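Local coordinates for methanogen homoaconitase large subunit (Methanocaldococcus jannaschii, PDB 4KP2), which forms, with a small subunit, an iron-sulfur hydro-lyase that interconverts (R)-homocitrate and homoisocitrate through cis-homoaconitate in 2-oxosuberate biosynthesis, at residues V193-K198 with E292-V297; A296-P301 with Y418-S423; D330-A335 with L363-I368. All coordinates share one frame; numbering follows the deposited sequence.

Following the chain from the N terminus, helix 189-200 supplies the first half of contact 1, which closes a loop of 93 residues when strand 294-296 comes back against it. Ala296 and Val297 also open contact 2, so the second loop, of 116 residues, starts where the first ends and closes on strand 418-421. Contact 3, helix 328-338 against 363-368, falls wholly within that second loop and follows contact 1 in series. Contacts 1 and 2 touch, with Lys198 of one reaching Pro301 of the other, and join helix 189-200 to edge strand 418-421 of the parallel sheet holding 317-320. Contact 3 lies about 24 Å from contact 2, centre to centre, and pairs helices associated with that sheet.

Contact 1. Residues V193-K198 with E292-V297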
loop_
_atom_site.group_PDB
_atom_site.type_symbol
_atom_site.label_atom_id
_atom_site.label_comp_id
_atom_site.label_asym_id
_atom_site.label_seq_id
_atom_site.Cartn_x
_atom_site.Cartn_y
_atom_site.Cartn_z
ATOM N N VAL A 193 -16.999 22.547 5.866
ATOM C CA VAL A 193 -17.982 21.769 5.119
ATOM C C VAL A 193 -18.763 20.826 6.035
ATOM O O VAL A 193 -19.914 20.490 5.756
ATOM C CB VAL A 193 -17.337 20.990 3.948
ATOM C CG1 VAL A 193 -16.486 19.838 4.463
ATOM C CG2 VAL A 193 -18.407 20.486 2.991
ATOM N N LEU A 194 -18.141 20.415 7.136
ATOM C CA LEU A 194 -18.826 19.600 8.130
ATOM C C LEU A 194 -19.871 20.429 8.863
ATOM O O LEU A 194 -20.893 19.908 9.300
ATOM C CB LEU A 194 -17.834 18.998 9.126
ATOM C CG LEU A 194 -17.097 17.732 8.691
ATOM C CD1 LEU A 194 -16.123 17.286 9.769
ATOM C CD2 LEU A 194 -18.089 16.624 8.371
ATOM N N ARG A 195 -19.609 21.724 8.997
ATOM C CA ARG A 195 -20.557 22.624 9.641
ATOM C C ARG A 195 -21.753 22.856 8.725
ATOM O O ARG A 195 -22.874 23.073 9.186
ATOM C CB ARG A 195 -19.890 23.957 9.977
ATOM C CG ARG A 195 -20.743 24.873 10.834
ATOM C CD ARG A 195 -20.980 24.261 12.205
ATOM N NE ARG A 195 -21.843 25.095 13.037
ATOM C CZ ARG A 195 -23.167 25.000 13.063
ATOM N NH1 ARG A 195 -23.785 24.107 12.301
ATOM N NH2 ARG A 195 -23.875 25.798 13.850
ATOM N N VAL A 196 -21.502 22.802 7.421
ATOM C CA VAL A 196 -22.546 23.001 6.424
ATOM C C VAL A 196 -23.520 21.827 6.418
ATOM O O VAL A 196 -24.725 22.006 6.228
ATOM C CB VAL A 196 -21.941 23.184 5.016
ATOM C CG1 VAL A 196 -23.035 23.362 3.977
ATOM C CG2 VAL A 196 -20.995 24.373 4.999
ATOM N N CYS A 197 -22.995 20.626 6.648
ATOM C CA CYS A 197 -23.800 19.411 6.581
ATOM C C CYS A 197 -24.809 19.286 7.724
ATOM O O CYS A 197 -25.691 18.428 7.682
ATOM C CB CYS A 197 -22.899 18.172 6.534
ATOM S SG CYS A 197 -21.817 18.064 5.085
ATOM N N LYS A 198 -24.683 20.134 8.741
ATOM C CA LYS A 198 -25.591 20.082 9.885
ATOM C C LYS A 198 -26.764 21.027 9.709
ATOM O O LYS A 198 -27.916 20.650 9.927
ATOM C CB LYS A 198 -24.861 20.429 11.180
ATOM C CG LYS A 198 -23.595 19.648 11.398
ATOM C CD LYS A 198 -23.799 18.164 11.146
ATOM C CE LYS A 198 -22.886 17.692 10.024
ATOM N NZ LYS A 198 -22.081 16.491 10.378
ATOM N N GLU A 292 -15.796 26.129 16.838
ATOM C CA GLU A 292 -14.821 25.104 17.187
ATOM C C GLU A 292 -14.561 24.200 15.991
ATOM O O GLU A 292 -15.260 24.276 14.981
ATOM C CB GLU A 292 -15.316 24.262 18.365
ATOM C CG GLU A 292 -15.552 25.043 19.646
ATOM C CD GLU A 292 -15.871 24.140 20.824
ATOM O OE1 GLU A 292 -17.035 24.139 21.278
ATOM O OE2 GLU A 292 -14.958 23.429 21.294
ATOM N N GLU A 293 -13.552 23.343 16.110
ATOM C CA GLU A 293 -13.260 22.364 15.072
ATOM C C GLU A 293 -14.309 21.256 15.074
ATOM O O GLU A 293 -14.943 20.992 16.096
ATOM C CB GLU A 293 -11.850 21.799 15.246
ATOM C CG GLU A 293 -10.760 22.713 14.708
ATOM C CD GLU A 293 -9.475 22.618 15.500
ATOM O OE1 GLU A 293 -9.454 23.102 16.651
ATOM O OE2 GLU A 293 -8.488 22.062 14.975
ATOM N N GLN A 294 -14.489 20.607 13.929
ATOM C CA GLN A 294 -15.617 19.701 13.742
ATOM C C GLN A 294 -15.215 18.240 13.526
ATOM O O GLN A 294 -14.374 17.934 12.680
ATOM C CB GLN A 294 -16.482 20.185 12.576
ATOM C CG GLN A 294 -16.908 21.644 12.680
ATOM C CD GLN A 294 -17.806 21.915 13.871
ATOM O OE1 GLN A 294 -18.981 21.544 13.877
ATOM N NE2 GLN A 294 -17.256 22.568 14.888
ATOM N N VAL A 295 -15.828 17.349 14.300
ATOM C CA VAL A 295 -15.645 15.908 14.144
ATOM C C VAL A 295 -16.990 15.182 14.049
ATOM O O VAL A 295 -17.783 15.204 14.991
ATOM C CB VAL A 295 -14.847 15.311 15.317
ATOM C CG1 VAL A 295 -14.826 13.791 15.227
ATOM C CG2 VAL A 295 -13.435 15.875 15.341
ATOM N N ALA A 296 -17.238 14.535 12.913
ATOM C CA ALA A 296 -18.499 13.830 12.691
ATOM C C ALA A 296 -18.523 12.460 13.365
ATOM O O ALA A 296 -17.590 11.671 13.221
ATOM C CB ALA A 296 -18.777 13.693 11.202
ATOM N N VAL A 297 -19.603 12.183 14.091
ATOM C CA VAL A 297 -19.741 10.932 14.828
ATOM C C VAL A 297 -20.606 9.926 14.061
ATOM O O VAL A 297 -21.408 10.319 13.210
ATOM C CB VAL A 297 -20.336 11.179 16.234
ATOM C CG1 VAL A 297 -19.529 12.239 16.968
ATOM C CG2 VAL A 297 -21.799 11.584 16.140
#
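Helix 193-198 passes the short strand 294-296 with axes 8.6 Å apart and inclined at 59°, and the backbones come nearest at Leu194 and Gln294. Leu194 carries most of the contact from the helix side. Its CB lies 3.9 Å from Gln294 CB, and beyond it the two methyls divide the strand between them: CD1 rests 3.5 Å from the carbonyl O of Gln294, while CD2 meets the methyl CB of Ala296 at 4.1 Å. With CG anti to the carbonyl carbon (chi1 -82°), the isobutyl group spans two residues that point to the same side of the strand. That strand forms one arm of a small antiparallel hairpin with strand 304-306, so the helix packs against a two-stranded ribbon in the alpha/beta aconitase fold. Asp191, one turn before Leu194, accepts a hydrogen bond from Gln294 N and ties helix to ribbon. The Gln294 side chain bends at chi2 (-64°) and turns its amide back on the loop just before the strand, where NE2 donates to Glu292 O at 2.6 Å from above the carbonyl plane. Its other amide atom, OE1, lies 3.8 Å from Arg195 CD, a contact with the aliphatic part of the arginine, whose NH1 pairs with Glu199. Lys198 extends past Ala296, its NZ 4.4 Å from the alanine CB and probably hydrogen-bonded to Pro301 O, at a doubtfully short distance.

Contact 2. Residues A296-P301 with Y418-S423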
loop_
_atom_site.group_PDB
_atom_site.type_symbol
_atom_site.label_atom_id
_atom_site.label_comp_id
_atom_site.label_asym_id
_atom_site.label_seq_id
_atom_site.Cartn_x
_atom_site.Cartn_y
_atom_site.Cartn_z
ATOM N N ALA A 296 -17.238 14.535 12.913
ATOM C CA ALA A 296 -18.499 13.830 12.691
ATOM C C ALA A 296 -18.523 12.460 13.365
ATOM O O ALA A 296 -17.590 11.671 13.221
ATOM C CB ALA A 296 -18.777 13.693 11.202
ATOM N N VAL A 297 -19.603 12.183 14.091
ATOM C CA VAL A 297 -19.741 10.932 14.828
ATOM C C VAL A 297 -20.606 9.926 14.061
ATOM O O VAL A 297 -21.408 10.319 13.210
ATOM C CB VAL A 297 -20.336 11.179 16.234
ATOM C CG1 VAL A 297 -19.529 12.239 16.968
ATOM C CG2 VAL A 297 -21.799 11.584 16.140
ATOM N N PRO A 298 -20.431 8.622 14.347
ATOM C CA PRO A 298 -21.230 7.558 13.724
ATOM C C PRO A 298 -22.733 7.783 13.880
ATOM O O PRO A 298 -23.158 8.344 14.890
ATOM C CB PRO A 298 -20.811 6.314 14.509
ATOM C CG PRO A 298 -19.422 6.593 14.920
ATOM C CD PRO A 298 -19.357 8.068 15.193
ATOM N N HIS A 299 -23.524 7.350 12.900
ATOM C CA HIS A 299 -23.008 6.681 11.708
ATOM C C HIS A 299 -23.380 7.436 10.438
ATOM O O HIS A 299 -23.647 6.829 9.403
ATOM C CB HIS A 299 -23.545 5.250 11.621
ATOM C CG HIS A 299 -23.136 4.377 12.766
ATOM N ND1 HIS A 299 -21.998 3.601 12.740
ATOM C CD2 HIS A 299 -23.717 4.154 13.969
ATOM C CE1 HIS A 299 -21.893 2.939 13.879
ATOM N NE2 HIS A 299 -22.924 3.257 14.642
ATOM N N HIS A 300 -23.406 8.762 10.524
ATOM C CA HIS A 300 -23.785 9.584 9.382
ATOM C C HIS A 300 -22.974 10.875 9.331
ATOM O O HIS A 300 -22.590 11.411 10.371
ATOM C CB HIS A 300 -25.280 9.904 9.427
ATOM C CG HIS A 300 -26.162 8.694 9.376
ATOM N ND1 HIS A 300 -26.539 8.002 10.505
ATOM C CD2 HIS A 300 -26.736 8.054 8.330
ATOM C CE1 HIS A 300 -27.311 6.986 10.159
ATOM N NE2 HIS A 300 -27.446 6.996 8.845
ATOM N N PRO A 301 -22.711 11.377 8.113
ATOM C CA PRO A 301 -21.950 12.617 7.922
ATOM C C PRO A 301 -22.660 13.841 8.493
ATOM O O PRO A 301 -22.023 14.882 8.660
ATOM C CB PRO A 301 -21.855 12.739 6.398
ATOM C CG PRO A 301 -22.041 11.354 5.890
ATOM C CD PRO A 301 -23.017 10.720 6.831
ATOM N N TYR A 418 -16.780 1.382 14.027
ATOM C CA TYR A 418 -17.131 2.793 14.137
ATOM C C TYR A 418 -16.174 3.694 13.365
ATOM O O TYR A 418 -14.971 3.434 13.303
ATOM C CB TYR A 418 -17.182 3.215 15.605
ATOM C CG TYR A 418 -18.114 2.372 16.443
ATOM C CD1 TYR A 418 -19.462 2.690 16.552
ATOM C CD2 TYR A 418 -17.649 1.252 17.122
ATOM C CE1 TYR A 418 -20.317 1.920 17.317
ATOM C CE2 TYR A 418 -18.495 0.477 17.889
ATOM C CZ TYR A 418 -19.828 0.816 17.983
ATOM O OH TYR A 418 -20.673 0.044 18.746
ATOM N N ILE A 419 -16.722 4.756 12.782
ATOM C CA ILE A 419 -15.939 5.702 11.996
ATOM C C ILE A 419 -16.197 7.134 12.455
ATOM O O ILE A 419 -17.335 7.509 12.729
ATOM C CB ILE A 419 -16.276 5.595 10.494
ATOM C CG1 ILE A 419 -16.084 4.161 10.002
ATOM C CG2 ILE A 419 -15.425 6.558 9.673
ATOM C CD1 ILE A 419 -16.425 3.973 8.544
ATOM N N TYR A 420 -15.135 7.927 12.548
ATOM C CA TYR A 420 -15.262 9.346 12.855
ATOM C C TYR A 420 -14.600 10.170 11.756
ATOM O O TYR A 420 -13.529 9.814 11.263
ATOM C CB TYR A 420 -14.628 9.668 14.209
ATOM C CG TYR A 420 -15.410 9.171 15.403
ATOM C CD1 TYR A 420 -15.399 7.830 15.757
ATOM C CD2 TYR A 420 -16.150 10.049 16.186
ATOM C CE1 TYR A 420 -16.109 7.372 16.851
ATOM C CE2 TYR A 420 -16.862 9.601 17.284
ATOM C CZ TYR A 420 -16.838 8.261 17.611
ATOM O OH TYR A 420 -17.544 7.805 18.700
ATOM N N LEU A 421 -15.242 11.267 11.370
ATOM C CA LEU A 421 -14.724 12.121 10.305
ATOM C C LEU A 421 -14.163 13.423 10.863
ATOM O O LEU A 421 -14.799 14.075 11.689
ATOM C CB LEU A 421 -15.820 12.425 9.284
ATOM C CG LEU A 421 -16.462 11.225 8.589
ATOM C CD1 LEU A 421 -17.565 11.683 7.651
ATOM C CD2 LEU A 421 -15.412 10.426 7.835
ATOM N N ALA A 422 -12.974 13.802 10.402
ATOM C CA ALA A 422 -12.330 15.024 10.870
ATOM C C ALA A 422 -11.311 15.557 9.866
ATOM O O ALA A 422 -11.195 15.049 8.749
ATOM C CB ALA A 422 -11.669 14.791 12.221
ATOM N N SER A 423 -10.579 16.586 10.278
ATOM C CA SER A 423 -9.565 17.204 9.434
ATOM C C SER A 423 -8.234 16.474 9.590
ATOM O O SER A 423 -8.019 15.795 10.595
ATOM C CB SER A 423 -9.401 18.680 9.804
ATOM O OG SER A 423 -8.874 18.826 11.110
#
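Tyr418 meets His299 at the start of strand 418-421, with CD1 of the tyrosine 3.6 Å from CE1 of the histidine. The two rings approach rim to rim, their planes 32° apart, and neither covers the other's face. The peptide bond ahead of His299 is cis, and Pro298 CB lies over one face of the imidazole. Pro298 CG also reaches the edge of the Tyr418 ring, near its plane. At Ile419 the backbone makes the contact: its carbonyl O abuts Pro298 CG at 3.2 Å. Tyr420 then turns one face of its ring to the same proline. Pro298 CD sits 3.5 Å from the ring centroid, only 14° off the normal, a CH-pi contact square on the face, while Val297 CG1 comes obliquely to CE2 of the ring at 3.8 Å. A chi1 of -72° sets CG of Tyr420 beside its backbone N, which brings the ring alongside the incoming loop. Replacing this tyrosine by an alanine would probably leave Pro298 CD and Val297 CG1 without the surface they pack on and let the loop shift. The CA of Tyr420 adds a CA-H...O contact to Ala296 O, 3.3 Å away. Leu421 closes the join with two backbone hydrogen bonds, Ala296 N to Leu421 O (2.8 Å) and Leu421 N to Ala296 O (3.0 Å), and the two CB atoms touch beside them. This is a single antiparallel bridge; strand 418-421 is the outermost strand of a five-stranded parallel sheet within this chain and pairs with strand 399-402 on its other edge, and the side chain of Ile419 lies about 9 Å from that of Cys386, a predicted ligand of the [4Fe-4S] cluster.

Contact 3. Residues D330-A335 with L363-I368; sequences DLREAA and LKEGII
Leu331 O accepts the helical hydrogen bond from Ala335 N at 2.7 Å, and Ile367 CG2 lies 4.0 Å from that same oxygen. The isoleucine methyl settles into the groove between successive turns: it touches Ala335 CB at 3.7 Å and also reaches Leu331 CB. Its other branch ends in CD1, which packs 3.8 Å from Arg332 CB. Because CG2 is trans to the Ile367 backbone N and CG1 beside it (chi1 -59°), the two branches part, CG2 going between Leu331 and Ala335 and CD1 toward Arg332. Helix 328-338 is the crossover between the parallel strands 317-320 and 348-351 in a beta-alpha-beta unit, and helices 356-363 and 367-374 belong to the next crossover, to strand 377-378. The helical path is interrupted between them at Gly366, which has positive phi and closes a Schellman motif at the end of the first while serving as N-cap of the second. Toward solvent, Glu365 extends from just before that glycine to form a salt bridge with Arg332. The modelled NH1 to OE2 distance, 2.4 Å, is doubtfully short. The guanidinium and carboxylate planes stand 70° apart, with Glu365 OE1 3.6 Å above one face of the guanidinium, offset toward its rim; a bend at chi3 (41°) turns the arginine end to this meeting. Leu363 and Ile368 pack on Ile368 and Leu363 of the second subunit.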
loop_
_atom_site.group_PDB
_atom_site.type_symbol
_atom_site.label_atom_id
_atom_site.label_comp_id
_atom_site.label_asym_id
_atom_site.label_seq_id
_atom_site.Cartn_x
_atom_site.Cartn_y
_atom_site.Cartn_z
ATOM N N ASP A 330 -3.030 19.105 2.838
ATOM C CA ASP A 330 -3.551 18.233 3.883
ATOM C C ASP A 330 -2.431 17.421 4.525
ATOM O O ASP A 330 -2.408 17.225 5.740
ATOM C CB ASP A 330 -4.624 17.300 3.316
ATOM C CG ASP A 330 -5.768 18.053 2.669
ATOM O OD1 ASP A 330 -6.686 18.485 3.398
ATOM O OD2 ASP A 330 -5.755 18.211 1.429
ATOM N N LEU A 331 -1.501 16.953 3.698
ATOM C CA LEU A 331 -0.385 16.146 4.178
ATOM C C LEU A 331 0.593 16.976 5.002
ATOM O O LEU A 331 1.002 16.568 6.090
ATOM C CB LEU A 331 0.347 15.490 3.005
ATOM C CG LEU A 331 -0.448 14.481 2.176
ATOM C CD1 LEU A 331 0.402 13.943 1.035
ATOM C CD2 LEU A 331 -0.949 13.348 3.053
ATOM N N ARG A 332 0.963 18.139 4.476
ATOM C CA ARG A 332 1.907 19.025 5.148
ATOM C C ARG A 332 1.374 19.504 6.496
ATOM O O ARG A 332 2.133 19.662 7.454
ATOM C CB ARG A 332 2.256 20.212 4.245
ATOM C CG ARG A 332 3.064 21.309 4.917
ATOM C CD ARG A 332 3.882 22.086 3.898
ATOM N NE ARG A 332 3.135 22.342 2.672
ATOM C CZ ARG A 332 3.646 22.930 1.595
ATOM N NH1 ARG A 332 4.912 23.327 1.593
ATOM N NH2 ARG A 332 2.894 23.121 0.520
ATOM N N GLU A 333 0.065 19.722 6.566
ATOM C CA GLU A 333 -0.581 20.123 7.810
ATOM C C GLU A 333 -0.522 18.997 8.836
ATOM O O GLU A 333 -0.255 19.229 10.016
ATOM C CB GLU A 333 -2.037 20.519 7.552
ATOM C CG GLU A 333 -2.846 20.819 8.808
ATOM C CD GLU A 333 -2.483 22.148 9.446
ATOM O OE1 GLU A 333 -1.711 22.917 8.837
ATOM O OE2 GLU A 333 -2.977 22.423 10.561
ATOM N N ALA A 334 -0.772 17.775 8.378
ATOM C CA ALA A 334 -0.752 16.609 9.251
ATOM C C ALA A 334 0.671 16.274 9.682
ATOM O O ALA A 334 0.904 15.861 10.819
ATOM C CB ALA A 334 -1.391 15.418 8.558
ATOM N N ALA A 335 1.619 16.454 8.766
ATOM C CA ALA A 335 3.024 16.184 9.048
ATOM C C ALA A 335 3.568 17.176 10.067
ATOM O O ALA A 335 4.508 16.872 10.799
ATOM C CB ALA A 335 3.839 16.236 7.770
ATOM N N LEU A 363 7.370 14.001 -1.461
ATOM C CA LEU A 363 8.574 13.208 -1.250
ATOM C C LEU A 363 9.803 14.107 -1.288
ATOM O O LEU A 363 10.726 13.951 -0.489
ATOM C CB LEU A 363 8.696 12.124 -2.321
ATOM C CG LEU A 363 7.831 10.875 -2.151
ATOM C CD1 LEU A 363 7.793 10.074 -3.442
ATOM C CD2 LEU A 363 8.358 10.025 -1.009
ATOM N N LYS A 364 9.801 15.051 -2.224
ATOM C CA LYS A 364 10.905 15.988 -2.380
ATOM C C LYS A 364 10.874 17.024 -1.261
ATOM O O LYS A 364 11.816 17.798 -1.090
ATOM C CB LYS A 364 10.814 16.680 -3.741
ATOM C CG LYS A 364 12.131 17.244 -4.246
ATOM C CD LYS A 364 11.954 17.906 -5.603
ATOM C CE LYS A 364 13.292 18.274 -6.218
ATOM N NZ LYS A 364 14.114 17.067 -6.508
ATOM N N GLU A 365 9.783 17.029 -0.503
ATOM C CA GLU A 365 9.619 17.956 0.606
ATOM C C GLU A 365 9.889 17.244 1.929
ATOM O O GLU A 365 9.944 17.869 2.988
ATOM C CB GLU A 365 8.211 18.552 0.585
ATOM C CG GLU A 365 8.047 19.810 1.422
ATOM C CD GLU A 365 6.770 20.559 1.096
ATOM O OE1 GLU A 365 6.201 20.321 0.009
ATOM O OE2 GLU A 365 6.337 21.386 1.926
ATOM N N GLY A 366 10.062 15.928 1.857
ATOM C CA GLY A 366 10.377 15.131 3.030
ATOM C C GLY A 366 9.183 14.913 3.939
ATOM O O GLY A 366 9.340 14.612 5.121
ATOM N N ILE A 367 7.986 15.064 3.382
ATOM C CA ILE A 367 6.756 14.892 4.148
ATOM C C ILE A 367 6.474 13.417 4.422
ATOM O O ILE A 367 6.026 13.050 5.509
ATOM C CB ILE A 367 5.556 15.536 3.426
ATOM C CG1 ILE A 367 5.812 17.029 3.212
ATOM C CG2 ILE A 367 4.274 15.329 4.216
ATOM C CD1 ILE A 367 4.643 17.768 2.610
ATOM N N ILE A 368 6.749 12.573 3.431
ATOM C CA ILE A 368 6.564 11.132 3.573
ATOM C C ILE A 368 7.479 10.568 4.657
ATOM O O ILE A 368 7.068 9.719 5.453
ATOM C CB ILE A 368 6.799 10.392 2.235
ATOM C CG1 ILE A 368 5.506 10.336 1.420
ATOM C CG2 ILE A 368 7.301 8.977 2.468
ATOM C CD1 ILE A 368 5.107 11.650 0.804
#